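Local coordinates for protein Lic12234 (Leptospira interrogans, PDB 4TZH) that is of unknown function but belongs to a novel leucine-rich repeat subfamily of a human pathogen and may act as a virulence factor, at residues Gly153-Trp164 against Leu179-Ser190. Numbering follows the deposited sequence.
Sequences GQLKKLRILNLW and LFRNQEITIEIS. With ZN (zinc ion), chain G; ZN (zinc ion), chain K.
Leu179 and Phe180 lead out of helix 173-179 in the last beta-alpha-beta unit of this leucine-rich repeat solenoid, meeting Gly153 before the chain adds strand 186-188 to strand 160-162 as a parallel edge strand. The Phe180 ring receives Gly153 CA over one face, while Leu158 CD2 lies 4.0 Å from its CE1 and Leu161 CD2 touches CE2. Gln183, extended with CG anti to the backbone N (chi1 -167°), donates from NE2 to Leu155 O at 3.0 Å and to Leu158 O at 2.9 Å, each carbonyl oxygen being met in its plane on a lone pair; two bonds on one nitrogen fix the amide's rotation. Glu184 CB covers a face of the Arg159 guanidinium, and its carboxylate OE1 binds a zinc ion at 2.6 Å. Ile185 stands its CD1 over the centre of the Phe180 ring and against Leu158 CD2. From Thr186 to Glu188 the pairing is regular: Thr186 N donates to Arg159 O, Leu161 N to Thr186 O, Glu188 N to Leu161 O with a nearly straight 177° angle, and Leu163 N to Glu188 O. Ile187 turns inward onto Ile176 of helix 173-179. Glu188 CB sits over the Trp164 five-membered ring, 3.8 Å from its centroid, and the chain bends at chi2 (-65°), bringing OE1 to a second zinc ion at 2.0 Å and to Trp164 NE1 at 2.9 Å. Ile189 CG1 lies beside Leu163 CD1, and a water bridges Leu163 O to Ser190 N, 2.8 Å from the latter.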
loop_
_atom_site.group_PDB
_atom_site.type_symbol
_atom_site.label_atom_id
_atom_site.label_comp_id
_atom_site.label_asym_id
_atom_site.label_seq_id
_atom_site.Cartn_x
_atom_site.Cartn_y
_atom_site.Cartn_z
ATOM N N GLY A 153 5.259 -17.182 3.327
ATOM C CA GLY A 153 4.541 -18.293 3.929
ATOM C C GLY A 153 4.090 -18.036 5.355
ATOM O O GLY A 153 3.276 -18.792 5.888
ATOM N N GLN A 154 4.601 -16.949 5.988
ATOM C CA GLN A 154 4.202 -16.569 7.341
ATOM C C GLN A 154 2.850 -15.877 7.353
ATOM O O GLN A 154 2.295 -15.667 8.435
ATOM C CB GLN A 154 5.256 -15.649 7.997
ATOM C CG GLN A 154 6.630 -16.311 8.173
ATOM C CD GLN A 154 7.748 -15.321 8.463
ATOM O OE1 GLN A 154 7.548 -14.100 8.619
ATOM N NE2 GLN A 154 8.967 -15.835 8.535
ATOM N N LEU A 155 2.325 -15.485 6.165
ATOM C CA LEU A 155 1.056 -14.747 6.082
ATOM C C LEU A 155 -0.110 -15.729 6.143
ATOM O O LEU A 155 -0.693 -16.098 5.130
ATOM C CB LEU A 155 1.013 -13.892 4.799
ATOM C CG LEU A 155 2.176 -12.914 4.613
ATOM C CD1 LEU A 155 2.019 -12.176 3.304
ATOM C CD2 LEU A 155 2.270 -11.926 5.756
ATOM N N LYS A 156 -0.452 -16.139 7.365
ATOM C CA LYS A 156 -1.455 -17.185 7.583
ATOM C C LYS A 156 -2.893 -16.803 7.262
ATOM O O LYS A 156 -3.723 -17.698 7.068
ATOM C CB LYS A 156 -1.362 -17.744 9.019
ATOM C CG LYS A 156 0.035 -18.236 9.399
ATOM C CD LYS A 156 0.475 -19.451 8.583
ATOM C CE LYS A 156 1.862 -19.912 8.956
ATOM N NZ LYS A 156 2.284 -21.083 8.143
ATOM N N LYS A 157 -3.201 -15.498 7.156
ATOM C CA LYS A 157 -4.553 -15.064 6.838
ATOM C C LYS A 157 -4.673 -14.750 5.338
ATOM O O LYS A 157 -5.764 -14.419 4.867
ATOM C CB LYS A 157 -4.894 -13.816 7.647
ATOM C CG LYS A 157 -5.221 -14.129 9.112
ATOM C CD LYS A 157 -5.589 -12.866 9.882
ATOM C CE LYS A 157 -6.802 -12.131 9.363
ATOM N NZ LYS A 157 -7.311 -11.192 10.397
ATOM N N LEU A 158 -3.571 -14.932 4.595
ATOM C CA LEU A 158 -3.601 -14.612 3.164
ATOM C C LEU A 158 -4.555 -15.574 2.438
ATOM O O LEU A 158 -4.409 -16.812 2.546
ATOM C CB LEU A 158 -2.190 -14.665 2.610
ATOM C CG LEU A 158 -2.008 -14.018 1.238
ATOM C CD1 LEU A 158 -2.292 -12.521 1.306
ATOM C CD2 LEU A 158 -0.641 -14.297 0.685
ATOM N N ARG A 159 -5.521 -15.004 1.702
ATOM C CA ARG A 159 -6.525 -15.790 0.986
ATOM C C ARG A 159 -6.358 -15.714 -0.513
ATOM O O ARG A 159 -6.783 -16.619 -1.232
ATOM C CB ARG A 159 -7.941 -15.398 1.438
ATOM C CG ARG A 159 -8.220 -15.713 2.933
ATOM C CD ARG A 159 -8.008 -17.193 3.287
ATOM N NE ARG A 159 -8.014 -17.470 4.731
ATOM C CZ ARG A 159 -6.975 -17.919 5.433
ATOM N NH1 ARG A 159 -5.806 -18.134 4.844
ATOM N NH2 ARG A 159 -7.093 -18.143 6.734
ATOM N N ILE A 160 -5.756 -14.622 -1.005
ATOM C CA ILE A 160 -5.486 -14.441 -2.428
ATOM C C ILE A 160 -4.090 -13.926 -2.608
ATOM O O ILE A 160 -3.736 -12.878 -2.033
ATOM C CB ILE A 160 -6.470 -13.471 -3.129
ATOM C CG1 ILE A 160 -7.935 -13.954 -2.995
ATOM C CG2 ILE A 160 -6.087 -13.316 -4.606
ATOM C CD1 ILE A 160 -8.926 -13.041 -3.741
ATOM N N LEU A 161 -3.301 -14.638 -3.435
ATOM C CA LEU A 161 -1.982 -14.163 -3.829
ATOM C C LEU A 161 -2.013 -14.045 -5.360
ATOM O O LEU A 161 -2.123 -15.087 -6.027
ATOM C CB LEU A 161 -0.867 -15.123 -3.381
ATOM C CG LEU A 161 0.535 -14.779 -3.846
ATOM C CD1 LEU A 161 0.991 -13.420 -3.298
ATOM C CD2 LEU A 161 1.534 -15.868 -3.406
ATOM N N ASN A 162 -1.968 -12.825 -5.917
ATOM C CA ASN A 162 -2.086 -12.677 -7.368
ATOM C C ASN A 162 -0.741 -12.329 -7.972
ATOM O O ASN A 162 -0.198 -11.250 -7.705
ATOM C CB ASN A 162 -3.145 -11.626 -7.670
ATOM C CG ASN A 162 -3.515 -11.675 -9.125
ATOM O OD1 ASN A 162 -2.655 -11.811 -9.983
ATOM N ND2 ASN A 162 -4.840 -11.703 -9.399
ATOM N N LEU A 163 -0.218 -13.251 -8.766
ATOM C CA LEU A 163 1.093 -13.109 -9.416
ATOM C C LEU A 163 0.944 -13.070 -10.928
ATOM O O LEU A 163 1.929 -13.279 -11.633
ATOM C CB LEU A 163 2.050 -14.277 -9.024
ATOM C CG LEU A 163 2.251 -14.427 -7.504
ATOM C CD1 LEU A 163 3.089 -15.667 -7.192
ATOM C CD2 LEU A 163 2.930 -13.206 -6.922
ATOM N N TRP A 164 -0.271 -12.793 -11.448
ATOM C CA TRP A 164 -0.441 -12.770 -12.902
ATOM C C TRP A 164 0.553 -11.848 -13.592
ATOM O O TRP A 164 0.948 -10.819 -13.047
ATOM C CB TRP A 164 -1.835 -12.272 -13.275
ATOM C CG TRP A 164 -2.956 -13.260 -13.020
ATOM C CD1 TRP A 164 -2.885 -14.625 -13.019
ATOM C CD2 TRP A 164 -4.330 -12.930 -12.821
ATOM N NE1 TRP A 164 -4.147 -15.167 -12.804
ATOM C CE2 TRP A 164 -5.042 -14.146 -12.656
ATOM C CE3 TRP A 164 -5.027 -11.727 -12.714
ATOM C CZ2 TRP A 164 -6.424 -14.179 -12.433
ATOM C CZ3 TRP A 164 -6.398 -11.757 -12.495
ATOM C CH2 TRP A 164 -7.075 -12.970 -12.331
ATOM N N LEU A 179 4.832 -23.079 0.082
ATOM C CA LEU A 179 4.948 -22.109 1.176
ATOM C C LEU A 179 3.664 -22.029 2.007
ATOM O O LEU A 179 3.724 -21.703 3.199
ATOM C CB LEU A 179 5.296 -20.696 0.662
ATOM C CG LEU A 179 6.588 -20.505 -0.134
ATOM C CD1 LEU A 179 6.677 -19.082 -0.636
ATOM C CD2 LEU A 179 7.833 -20.863 0.718
ATOM N N PHE A 180 2.513 -22.321 1.373
ATOM C CA PHE A 180 1.174 -22.244 1.985
ATOM C C PHE A 180 0.481 -23.605 2.002
ATOM O O PHE A 180 -0.753 -23.664 1.902
ATOM C CB PHE A 180 0.306 -21.294 1.169
ATOM C CG PHE A 180 0.887 -19.921 0.972
ATOM C CD1 PHE A 180 0.710 -18.932 1.928
ATOM C CD2 PHE A 180 1.587 -19.610 -0.182
ATOM C CE1 PHE A 180 1.210 -17.644 1.718
ATOM C CE2 PHE A 180 2.116 -18.339 -0.375
ATOM C CZ PHE A 180 1.913 -17.360 0.573
ATOM N N ARG A 181 1.271 -24.683 2.106
ATOM C CA ARG A 181 0.841 -26.080 2.048
ATOM C C ARG A 181 -0.566 -26.355 2.600
ATOM O O ARG A 181 -1.430 -26.756 1.825
ATOM C CB ARG A 181 1.878 -27.009 2.714
ATOM C CG ARG A 181 1.766 -28.465 2.264
ATOM C CD ARG A 181 2.819 -29.338 2.909
ATOM N NE ARG A 181 2.610 -30.754 2.602
ATOM C CZ ARG A 181 3.462 -31.725 2.918
ATOM N NH1 ARG A 181 4.595 -31.444 3.551
ATOM N NH2 ARG A 181 3.189 -32.982 2.599
ATOM N N ASN A 182 -0.801 -26.149 3.905
ATOM C CA ASN A 182 -2.095 -26.481 4.514
ATOM C C ASN A 182 -3.183 -25.428 4.337
ATOM O O ASN A 182 -4.357 -25.771 4.173
ATOM C CB ASN A 182 -1.930 -26.813 6.004
ATOM C CG ASN A 182 -0.915 -27.897 6.298
ATOM O OD1 ASN A 182 -0.965 -29.010 5.756
ATOM N ND2 ASN A 182 0.025 -27.594 7.181
ATOM N N GLN A 183 -2.779 -24.153 4.399
ATOM C CA GLN A 183 -3.583 -22.943 4.355
ATOM C C GLN A 183 -4.622 -22.817 3.234
ATOM O O GLN A 183 -4.361 -23.213 2.093
ATOM C CB GLN A 183 -2.615 -21.776 4.266
ATOM C CG GLN A 183 -3.221 -20.410 4.524
ATOM C CD GLN A 183 -2.115 -19.405 4.572
ATOM O OE1 GLN A 183 -1.049 -19.648 5.150
ATOM N NE2 GLN A 183 -2.348 -18.270 3.953
ATOM N N GLU A 184 -5.782 -22.207 3.573
ATOM C CA GLU A 184 -6.863 -21.869 2.654
ATOM C C GLU A 184 -6.368 -20.635 1.866
ATOM O O GLU A 184 -6.146 -19.581 2.461
ATOM C CB GLU A 184 -8.099 -21.478 3.469
ATOM C CG GLU A 184 -9.410 -21.283 2.733
ATOM C CD GLU A 184 -10.607 -21.475 3.648
ATOM O OE1 GLU A 184 -11.134 -20.464 4.168
ATOM O OE2 GLU A 184 -10.966 -22.644 3.910
ATOM N N ILE A 185 -6.116 -20.799 0.572
ATOM C CA ILE A 185 -5.618 -19.712 -0.278
ATOM C C ILE A 185 -5.840 -20.091 -1.730
ATOM O O ILE A 185 -5.789 -21.278 -2.079
ATOM C CB ILE A 185 -4.090 -19.452 -0.017
ATOM C CG1 ILE A 185 -3.589 -18.176 -0.733
ATOM C CG2 ILE A 185 -3.205 -20.673 -0.341
ATOM C CD1 ILE A 185 -2.144 -17.741 -0.303
ATOM N N THR A 186 -6.053 -19.098 -2.568
ATOM C CA THR A 186 -5.998 -19.296 -4.006
ATOM C C THR A 186 -4.786 -18.497 -4.512
ATOM O O THR A 186 -4.600 -17.328 -4.138
ATOM C CB THR A 186 -7.314 -18.996 -4.735
ATOM O OG1 THR A 186 -7.086 -19.295 -6.112
ATOM C CG2 THR A 186 -7.772 -17.563 -4.580
ATOM N N ILE A 187 -3.973 -19.139 -5.322
ATOM C CA ILE A 187 -2.774 -18.545 -5.875
ATOM C C ILE A 187 -2.979 -18.423 -7.368
ATOM O O ILE A 187 -3.298 -19.418 -8.037
ATOM C CB ILE A 187 -1.530 -19.381 -5.496
ATOM C CG1 ILE A 187 -1.367 -19.383 -3.948
ATOM C CG2 ILE A 187 -0.280 -18.768 -6.147
ATOM C CD1 ILE A 187 -0.352 -20.405 -3.417
ATOM N N GLU A 188 -2.785 -17.203 -7.876
ATOM C CA GLU A 188 -2.923 -16.940 -9.295
ATOM C C GLU A 188 -1.563 -16.742 -9.929
ATOM O O GLU A 188 -0.886 -15.772 -9.654
ATOM C CB GLU A 188 -3.825 -15.716 -9.481
ATOM C CG GLU A 188 -5.307 -16.034 -9.229
ATOM C CD GLU A 188 -5.907 -17.017 -10.223
ATOM O OE1 GLU A 188 -5.243 -17.336 -11.233
ATOM O OE2 GLU A 188 -7.065 -17.456 -9.992
ATOM N N ILE A 189 -1.144 -17.700 -10.752
ATOM C CA ILE A 189 0.145 -17.623 -11.466
ATOM C C ILE A 189 -0.160 -17.844 -12.953
ATOM O O ILE A 189 -0.817 -18.840 -13.287
ATOM C CB ILE A 189 1.172 -18.651 -10.909
ATOM C CG1 ILE A 189 1.497 -18.399 -9.416
ATOM C CG2 ILE A 189 2.477 -18.658 -11.753
ATOM C CD1 ILE A 189 2.233 -19.602 -8.709
ATOM N N SER A 190 0.303 -16.922 -13.838
ATOM C CA SER A 190 0.126 -17.008 -15.310
ATOM C C SER A 190 1.027 -18.113 -15.877
ATOM O O SER A 190 1.496 -18.027 -17.013
ATOM C CB SER A 190 0.454 -15.677 -15.992
ATOM O OG SER A 190 -0.559 -14.691 -15.882
HETATM ZN ZN ZN G . -13.538 -20.922 3.349
HETATM ZN ZN ZN K . -6.336 -18.650 -12.272
HETATM O O HOH W 1 1.388 -20.702 5.524
HETATM O O HOH W 2 2.546 -15.240 -13.373
#